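Local coordinates for protein glucosamine--fructose-6-phosphate aminotransferase [isomerizing] (Francisella tularensis subsp. tularensis, PDB 3TBF) that probably makes glucosamine 6-phosphate from fructose 6-phosphate and glutamine, the crystallised C-terminal part corresponding to the isomerase portion with its two SIS domains, at residues A[228-233]-A[247-252]; A[180-185]-A[191-196]. All coordinates share one frame; numbering follows the deposited sequence.

Interaction 1 of 2, residues A[228-233]-A[247-252]; sequences EHTIFL and LKLKEI
Leu249 sends CG anti to its backbone N (chi1 -171°), which carries the CD2 methyl off the helix to the strand, where Phe232 and Thr230 receive it. In Phe232, CG stands beside the backbone N (chi1 -78°), and the ring presents its CE1–CZ edge to the leucine. CD2 of Leu249 lies in the ring plane, 3.8 Å from CE1 and 4.0 Å from CZ of Phe232, so the methyl abuts the rim and does not cover a face. The same methyl, Leu249 CD2, also meets Thr230, 3.7 Å from OG1 and 3.9 Å from CB of that residue, the two side chains crossing at about a right angle. Thr230 and Phe232 are two apart in the strand, hence on one face of it, and a single methyl touches both. Thr230 OG1 also makes a weak hydrogen bond to His229 O, the carbonyl of its neighbour. The contact itself is van der Waals packing, and all three residues are buried. Val351 of helix 335-355 touches Leu249 as well, while Val280 of the adjoining strand packs against both Thr230 and Phe232. One residue before Leu249, Lys248 NZ bonds Thr64 OG1 and Ser163 O, tying the helix to the first SIS domain, and makes a salt bridge with Glu244 within the helix. Strand 229-234 and helix 238-253 thus pack as the first two elements of a beta-alpha-beta unit completed by strand 256-261, in the parallel alpha/beta sandwich of a SIS domain.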
loop_
_atom_site.group_PDB
_atom_site.type_symbol
_atom_site.label_atom_id
_atom_site.label_comp_id
_atom_site.label_asym_id
_atom_site.label_seq_id
_atom_site.Cartn_x
_atom_site.Cartn_y
_atom_site.Cartn_z
ATOM N N GLU A 228 -0.550 -17.512 15.488
ATOM C CA GLU A 228 -1.324 -17.359 14.243
ATOM C C GLU A 228 -1.270 -15.935 13.669
ATOM O O GLU A 228 -1.812 -15.675 12.603
ATOM C CB GLU A 228 -2.768 -17.823 14.433
ATOM C CG GLU A 228 -2.920 -19.257 14.976
ATOM C CD GLU A 228 -2.635 -20.366 13.945
ATOM O OE1 GLU A 228 -2.701 -20.112 12.705
ATOM O OE2 GLU A 228 -2.341 -21.504 14.395
ATOM N N HIS A 229 -0.581 -15.029 14.350
ATOM C CA HIS A 229 -0.387 -13.691 13.848
ATOM C C HIS A 229 1.053 -13.322 14.050
ATOM O O HIS A 229 1.735 -13.862 14.926
ATOM C CB HIS A 229 -1.236 -12.638 14.620
ATOM C CG HIS A 229 -2.678 -13.027 14.855
ATOM N ND1 HIS A 229 -3.711 -12.610 14.042
ATOM C CD2 HIS A 229 -3.254 -13.742 15.854
ATOM C CE1 HIS A 229 -4.856 -13.088 14.502
ATOM N NE2 HIS A 229 -4.608 -13.757 15.616
ATOM N N THR A 230 1.496 -12.392 13.229
ATOM C CA THR A 230 2.703 -11.669 13.442
ATOM C C THR A 230 2.605 -10.302 12.770
ATOM O O THR A 230 2.060 -10.145 11.669
ATOM C CB THR A 230 3.917 -12.391 12.811
ATOM O OG1 THR A 230 4.094 -13.694 13.416
ATOM C CG2 THR A 230 5.181 -11.530 12.971
ATOM N N ILE A 231 3.216 -9.330 13.422
ATOM C CA ILE A 231 3.389 -8.036 12.854
ATOM C C ILE A 231 4.835 -7.711 12.497
ATOM O O ILE A 231 5.750 -7.924 13.297
ATOM C CB ILE A 231 2.919 -7.025 13.838
ATOM C CG1 ILE A 231 1.444 -7.324 14.150
ATOM C CG2 ILE A 231 3.180 -5.605 13.303
ATOM C CD1 ILE A 231 0.650 -6.124 14.418
ATOM N N PHE A 232 5.022 -7.195 11.282
ATOM C CA PHE A 232 6.316 -6.773 10.788
ATOM C C PHE A 232 6.314 -5.244 10.735
ATOM O O PHE A 232 5.299 -4.631 10.377
ATOM C CB PHE A 232 6.600 -7.330 9.410
ATOM C CG PHE A 232 7.029 -8.756 9.407
ATOM C CD1 PHE A 232 6.146 -9.767 9.710
ATOM C CD2 PHE A 232 8.309 -9.105 9.048
ATOM C CE1 PHE A 232 6.533 -11.110 9.684
ATOM C CE2 PHE A 232 8.716 -10.455 9.055
ATOM C CZ PHE A 232 7.838 -11.449 9.392
ATOM N N LEU A 233 7.450 -4.649 11.089
ATOM C CA LEU A 233 7.598 -3.210 11.158
ATOM C C LEU A 233 8.859 -2.701 10.466
ATOM O O LEU A 233 9.926 -3.286 10.598
ATOM C CB LEU A 233 7.673 -2.750 12.632
ATOM C CG LEU A 233 6.434 -2.934 13.498
ATOM C CD1 LEU A 233 6.718 -2.343 14.881
ATOM C CD2 LEU A 233 5.173 -2.330 12.882
ATOM N N LEU A 247 5.230 -11.198 3.754
ATOM C CA LEU A 247 4.776 -12.012 2.650
ATOM C C LEU A 247 5.402 -13.381 2.720
ATOM O O LEU A 247 4.720 -14.367 2.515
ATOM C CB LEU A 247 5.144 -11.345 1.325
ATOM C CG LEU A 247 4.866 -12.147 0.061
ATOM C CD1 LEU A 247 3.308 -12.366 0.020
ATOM C CD2 LEU A 247 5.411 -11.426 -1.194
ATOM N N LYS A 248 6.704 -13.480 2.998
ATOM C CA LYS A 248 7.313 -14.845 3.074
ATOM C C LYS A 248 6.687 -15.655 4.218
ATOM O O LYS A 248 6.381 -16.828 4.047
ATOM C CB LYS A 248 8.820 -14.885 3.268
ATOM C CG LYS A 248 9.710 -14.052 2.347
ATOM C CD LYS A 248 9.802 -14.549 0.946
ATOM C CE LYS A 248 8.642 -14.085 0.067
ATOM N NZ LYS A 248 9.151 -13.735 -1.322
ATOM N N LEU A 249 6.541 -15.057 5.381
ATOM C CA LEU A 249 6.037 -15.808 6.515
ATOM C C LEU A 249 4.656 -16.329 6.237
ATOM O O LEU A 249 4.361 -17.484 6.502
ATOM C CB LEU A 249 6.019 -14.944 7.776
ATOM C CG LEU A 249 5.711 -15.706 9.060
ATOM C CD1 LEU A 249 6.719 -16.750 9.216
ATOM C CD2 LEU A 249 5.691 -14.755 10.272
ATOM N N LYS A 250 3.819 -15.479 5.675
ATOM C CA LYS A 250 2.449 -15.810 5.365
ATOM C C LYS A 250 2.400 -16.923 4.315
ATOM O O LYS A 250 1.704 -17.935 4.480
ATOM C CB LYS A 250 1.798 -14.511 4.852
ATOM C CG LYS A 250 0.369 -14.531 4.473
ATOM C CD LYS A 250 -0.206 -13.110 4.314
ATOM C CE LYS A 250 0.763 -12.104 3.647
ATOM N NZ LYS A 250 0.114 -10.795 3.312
ATOM N N GLU A 251 3.189 -16.745 3.266
ATOM C CA GLU A 251 3.190 -17.589 2.073
ATOM C C GLU A 251 3.587 -19.017 2.358
ATOM O O GLU A 251 3.104 -19.900 1.677
ATOM C CB GLU A 251 4.203 -17.028 1.046
ATOM C CG GLU A 251 3.972 -17.299 -0.448
ATOM C CD GLU A 251 4.863 -16.393 -1.386
ATOM O OE1 GLU A 251 5.839 -15.758 -0.919
ATOM O OE2 GLU A 251 4.582 -16.307 -2.608
ATOM N N ILE A 252 4.490 -19.251 3.321
ATOM C CA ILE A 252 4.934 -20.611 3.601
ATOM C C ILE A 252 4.682 -21.172 4.995
ATOM O O ILE A 252 4.713 -22.396 5.160
ATOM C CB ILE A 252 6.416 -20.813 3.237
ATOM C CG1 ILE A 252 7.339 -20.204 4.297
ATOM C CG2 ILE A 252 6.704 -20.262 1.832
ATOM C CD1 ILE A 252 8.837 -20.192 3.835
#

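Interaction 2 of 2, residues A[180-185]-A[191-196]; sequences VIAKLK and QQIAKY
Near Ala182 and Lys183, which touch Ile193 of the following helix, NZ of Lys185 is gripped by two backbone carbonyls, Glu52 O and Thr54 O, pinning the residue where the chain leaves helix 165-184. The contact proper is carried by the CD1 methyl of Ile193. Its CG1 stands beside the backbone N (chi1 -62°), and a second turn of the chain (chi2 -74°) brings CD1 round to the neighbouring helix. There the methyl comes to rest against the junction of two residues. Ile193 CD1 is 4.1 Å from Lys183 CB and 4.2 Å from Lys183 N. On the preceding residue, Ala182 CB lies 4.3 Å from Ile193 CD1. The methyl therefore lies on the flank of the helical backbone, against the base of the lysine. CA of Lys183 lies 7.2 Å from CA of Ile193, a close approach consistent with the small side chain of Ala182 at this place. Lys183 NZ makes a long, weak ion pair with Asp190 at the start of the second helix. That start is further held by Gln192, whose OE1 accepts a hydrogen bond from Thr189 N. Leu188 of the connecting loop packs on Ala182, and Tyr196, one turn on from Gln192, sets its ring edge-to-face with that of Tyr79. Consecutive helices 165-184 and 190-201, joined by a short loop, thus pack side against side. Polar bonds of Lys185 and Gln192 lie beside the contact, at the end of one helix and the start of the next. Contact between the segments rests on methyl and methylene groups at ordinary van der Waals distances, so it is probably held by dispersion and partial burial of apolar surface.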
loop_
_atom_site.group_PDB
_atom_site.type_symbol
_atom_site.label_atom_id
_atom_site.label_comp_id
_atom_site.label_asym_id
_atom_site.label_seq_id
_atom_site.Cartn_x
_atom_site.Cartn_y
_atom_site.Cartn_z
ATOM N N VAL A 180 22.997 4.153 -12.901
ATOM C CA VAL A 180 23.048 4.472 -14.313
ATOM C C VAL A 180 22.252 5.712 -14.690
ATOM O O VAL A 180 22.723 6.561 -15.386
ATOM C CB VAL A 180 22.518 3.299 -15.155
ATOM C CG1 VAL A 180 22.250 3.760 -16.637
ATOM C CG2 VAL A 180 23.527 2.066 -15.074
ATOM N N ILE A 181 21.036 5.821 -14.174
ATOM C CA ILE A 181 20.179 6.977 -14.418
ATOM C C ILE A 181 20.759 8.196 -13.754
ATOM O O ILE A 181 20.775 9.269 -14.330
ATOM C CB ILE A 181 18.731 6.736 -13.886
ATOM C CG1 ILE A 181 18.115 5.593 -14.650
ATOM C CG2 ILE A 181 17.823 7.976 -14.102
ATOM C CD1 ILE A 181 18.155 5.791 -16.208
ATOM N N ALA A 182 21.235 8.023 -12.540
ATOM C CA ALA A 182 21.783 9.129 -11.796
ATOM C C ALA A 182 22.905 9.768 -12.567
ATOM O O ALA A 182 23.016 10.993 -12.611
ATOM C CB ALA A 182 22.290 8.691 -10.439
ATOM N N LYS A 183 23.758 8.944 -13.147
ATOM C CA LYS A 183 24.932 9.439 -13.844
ATOM C C LYS A 183 24.566 10.148 -15.135
ATOM O O LYS A 183 25.081 11.203 -15.460
ATOM C CB LYS A 183 25.820 8.261 -14.187
ATOM C CG LYS A 183 27.021 8.576 -15.037
ATOM C CD LYS A 183 27.971 7.450 -14.855
ATOM C CE LYS A 183 29.065 7.398 -15.913
ATOM N NZ LYS A 183 30.266 8.146 -15.480
ATOM N N LEU A 184 23.662 9.543 -15.872
ATOM C CA LEU A 184 23.221 10.097 -17.144
ATOM C C LEU A 184 22.527 11.459 -16.978
ATOM O O LEU A 184 22.545 12.281 -17.885
ATOM C CB LEU A 184 22.233 9.124 -17.757
ATOM C CG LEU A 184 22.375 8.807 -19.220
ATOM C CD1 LEU A 184 23.850 8.696 -19.652
ATOM C CD2 LEU A 184 21.649 7.501 -19.486
ATOM N N LYS A 185 21.884 11.669 -15.835
ATOM C CA LYS A 185 21.138 12.881 -15.611
ATOM C C LYS A 185 21.901 13.777 -14.687
ATOM O O LYS A 185 21.357 14.713 -14.160
ATOM C CB LYS A 185 19.764 12.575 -14.999
ATOM C CG LYS A 185 18.900 11.712 -15.882
ATOM C CD LYS A 185 17.596 12.324 -16.191
ATOM C CE LYS A 185 16.900 11.542 -17.305
ATOM N NZ LYS A 185 16.415 12.417 -18.406
ATOM N N GLN A 191 32.352 10.771 -8.285
ATOM C CA GLN A 191 32.887 10.252 -7.041
ATOM C C GLN A 191 31.827 9.635 -6.115
ATOM O O GLN A 191 32.080 8.630 -5.433
ATOM C CB GLN A 191 33.626 11.377 -6.364
ATOM C CG GLN A 191 34.471 11.001 -5.191
ATOM C CD GLN A 191 35.405 12.199 -4.738
ATOM O OE1 GLN A 191 35.384 12.627 -3.566
ATOM N NE2 GLN A 191 36.205 12.733 -5.694
ATOM N N GLN A 192 30.635 10.216 -6.099
ATOM C CA GLN A 192 29.512 9.555 -5.451
ATOM C C GLN A 192 29.126 8.234 -6.156
ATOM O O GLN A 192 28.920 7.208 -5.512
ATOM C CB GLN A 192 28.308 10.474 -5.432
ATOM C CG GLN A 192 28.471 11.664 -4.576
ATOM C CD GLN A 192 27.346 12.641 -4.786
ATOM O OE1 GLN A 192 27.050 13.049 -5.916
ATOM N NE2 GLN A 192 26.697 12.986 -3.720
ATOM N N ILE A 193 29.006 8.270 -7.477
ATOM C CA ILE A 193 28.719 7.078 -8.228
ATOM C C ILE A 193 29.702 5.987 -7.799
ATOM O O ILE A 193 29.317 4.873 -7.472
ATOM C CB ILE A 193 28.855 7.341 -9.727
ATOM C CG1 ILE A 193 27.828 8.398 -10.150
ATOM C CG2 ILE A 193 28.694 6.032 -10.555
ATOM C CD1 ILE A 193 26.521 7.916 -10.194
ATOM N N ALA A 194 30.978 6.336 -7.737
ATOM C CA ALA A 194 32.017 5.372 -7.385
ATOM C C ALA A 194 31.856 4.837 -5.954
ATOM O O ALA A 194 32.060 3.673 -5.707
ATOM C CB ALA A 194 33.357 5.983 -7.565
ATOM N N LYS A 195 31.466 5.691 -5.019
ATOM C CA LYS A 195 31.301 5.305 -3.623
ATOM C C LYS A 195 30.107 4.347 -3.463
ATOM O O LYS A 195 30.176 3.327 -2.754
ATOM C CB LYS A 195 31.106 6.575 -2.799
ATOM C CG LYS A 195 30.544 6.407 -1.428
ATOM C CD LYS A 195 30.582 7.747 -0.743
ATOM C CE LYS A 195 29.315 8.051 0.051
ATOM N NZ LYS A 195 29.141 7.032 1.149
ATOM N N TYR A 196 29.013 4.665 -4.139
ATOM C CA TYR A 196 27.845 3.797 -4.091
ATOM C C TYR A 196 28.025 2.498 -4.898
ATOM O O TYR A 196 27.513 1.463 -4.494
ATOM C CB TYR A 196 26.612 4.560 -4.534
ATOM C CG TYR A 196 26.388 5.797 -3.715
ATOM C CD1 TYR A 196 26.387 5.733 -2.326
ATOM C CD2 TYR A 196 26.207 7.026 -4.309
ATOM C CE1 TYR A 196 26.191 6.843 -1.568
ATOM C CE2 TYR A 196 26.030 8.165 -3.537
ATOM C CZ TYR A 196 26.014 8.051 -2.176
ATOM O OH TYR A 196 25.855 9.141 -1.370
#

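Interaction 2 closes before interaction 1 opens along the chain, and the two lie on opposite sides of its centre, with contact centres 36 Å apart and nearest atoms about 23 Å apart. They share neither sheet nor helix. Residues 180-185 and 191-196 join helices 165-184 and 190-201 at a loop turn, helices that come between the strands of the first five-stranded sheet and those of the second along the chain. Residues 228-233 and 247-252 belong to the first strand in chain order of that second sheet and the helix after it, near the other subunit. Interaction 2 thus joins consecutive helices, and interaction 1 a helix to its own parallel sheet.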